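Local coordinates for shikimate 5-dehydrogenase (PDB 4XIJ), which probably catalyses the NADP-dependent interconversion of 3-dehydroshikimate and shikimate, the fourth step of chorismate biosynthesis, at residues L130-G135 / A197-P202. Numbering follows the deposited sequence.
Sequences LVIGSG and AVSTIP
Ile132 lies over the shoulder formed by Ser199 and Ile201 where two central parallel strands of a Rossmann-type sheet, 128-132 and 196-199, reach their C-terminal ends. Segments 130-132 and 197-199 run nearly parallel, 11° apart. Val198 N donates a hydrogen bond to Leu130 O, and Val198 O accepts one from Ile132 N (2.8 Å). On the face that carries Leu130, Ala197, Ile132 and Ser199, the small residues of one strand make room for the large ones of the other. CB of Ala197 sits 3.8 Å from CB of Leu130, while CB and CG1 of Ile132 rest on CA and the side chain of Ser199. Farther along, Ile132 CG2 meets CD1 of Ile201 at 3.9 Å, the two side chains crossing at a slant. Val131 and Val198 occupy the other face, where Val198 packs on Val118 and Leu122 of helix 114-122. Past the strands the chain turns at Gly133, the first glycine of a GxGxxA sequence consistent with the dinucleotide-binding turn of an NADP enzyme. The bare CA of Gly133 leaves the hollow that Ile201 CG2 fills, 3.5 Å from that CA; Thr200 OG1 also closes over it, and phi of 103° suits glycine. Thr200 grips Ile132 O twice, through its N in the carbonyl plane and through OG1, tilted out of it. With chi1 at 70°, OG1 is folded back between backbone N and carbonyl carbon, close to that oxygen. Thr200 OG1 also accepts a hydrogen bond from a water, 2.7 Å away, which in turn accepts one from Gly135 N at 2.8 Å.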
# COMPACT_ATOMS: atom_id res chain seq x y z
N LEU A 130 9.07 -11.34 -7.23
CA LEU A 130 10.16 -10.72 -6.47
C LEU A 130 9.63 -9.51 -5.71
O LEU A 130 8.80 -8.76 -6.22
CB LEU A 130 11.28 -10.21 -7.41
CG LEU A 130 11.74 -11.20 -8.48
CD1 LEU A 130 12.86 -10.58 -9.33
CD2 LEU A 130 12.19 -12.56 -7.87
N VAL A 131 10.16 -9.29 -4.51
CA VAL A 131 10.03 -8.01 -3.82
C VAL A 131 11.43 -7.43 -3.83
O VAL A 131 12.41 -8.06 -3.39
CB VAL A 131 9.51 -8.18 -2.39
CG1 VAL A 131 9.52 -6.85 -1.66
CG2 VAL A 131 8.12 -8.77 -2.43
N ILE A 132 11.57 -6.23 -4.40
CA ILE A 132 12.89 -5.58 -4.41
C ILE A 132 12.94 -4.64 -3.21
O ILE A 132 12.16 -3.68 -3.15
CB ILE A 132 13.17 -4.77 -5.72
CG1 ILE A 132 12.72 -5.47 -7.01
CG2 ILE A 132 14.65 -4.37 -5.78
CD1 ILE A 132 13.30 -6.84 -7.20
N GLY A 133 13.87 -4.87 -2.29
CA GLY A 133 13.99 -4.07 -1.08
C GLY A 133 13.44 -4.78 0.15
O GLY A 133 12.70 -5.80 0.03
N SER A 134 13.79 -4.26 1.32
CA SER A 134 13.41 -4.87 2.59
C SER A 134 12.92 -3.85 3.59
O SER A 134 12.90 -4.13 4.79
CB SER A 134 14.59 -5.65 3.20
OG SER A 134 15.70 -4.80 3.43
N GLY A 135 12.50 -2.68 3.13
CA GLY A 135 12.16 -1.59 4.03
C GLY A 135 10.71 -1.66 4.50
O GLY A 135 10.05 -2.70 4.42
N ALA A 197 7.41 -8.47 -10.39
CA ALA A 197 8.15 -7.90 -9.24
C ALA A 197 7.45 -6.67 -8.72
O ALA A 197 6.80 -5.96 -9.50
CB ALA A 197 9.61 -7.54 -9.59
N VAL A 198 7.62 -6.42 -7.41
CA VAL A 198 7.24 -5.16 -6.79
C VAL A 198 8.52 -4.53 -6.31
O VAL A 198 9.19 -5.09 -5.45
CB VAL A 198 6.27 -5.37 -5.59
CG1 VAL A 198 5.85 -4.02 -4.97
CG2 VAL A 198 5.05 -6.16 -6.04
N SER A 199 8.84 -3.35 -6.81
CA SER A 199 10.04 -2.65 -6.39
C SER A 199 9.71 -1.56 -5.38
O SER A 199 8.91 -0.65 -5.66
CB SER A 199 10.74 -2.02 -7.60
OG SER A 199 11.94 -1.43 -7.16
N THR A 200 10.25 -1.69 -4.17
CA THR A 200 9.92 -0.79 -3.07
C THR A 200 10.99 0.25 -2.77
O THR A 200 10.83 1.05 -1.85
CB THR A 200 9.65 -1.61 -1.76
OG1 THR A 200 10.88 -2.18 -1.28
CG2 THR A 200 8.61 -2.71 -2.00
N ILE A 201 12.07 0.24 -3.56
CA ILE A 201 13.22 1.10 -3.26
C ILE A 201 13.23 2.37 -4.13
O ILE A 201 12.56 2.44 -5.18
CB ILE A 201 14.55 0.32 -3.44
CG1 ILE A 201 14.78 -0.10 -4.90
CG2 ILE A 201 14.59 -0.92 -2.50
CD1 ILE A 201 16.16 -0.79 -5.08
N PRO A 202 14.00 3.38 -3.74
CA PRO A 202 14.00 4.62 -4.53
C PRO A 202 14.53 4.41 -5.95
O PRO A 202 15.34 3.48 -6.21
CB PRO A 202 14.92 5.56 -3.72
CG PRO A 202 14.78 5.08 -2.30
CD PRO A 202 14.71 3.55 -2.46
O HOH W 1 12.12 -1.08 0.83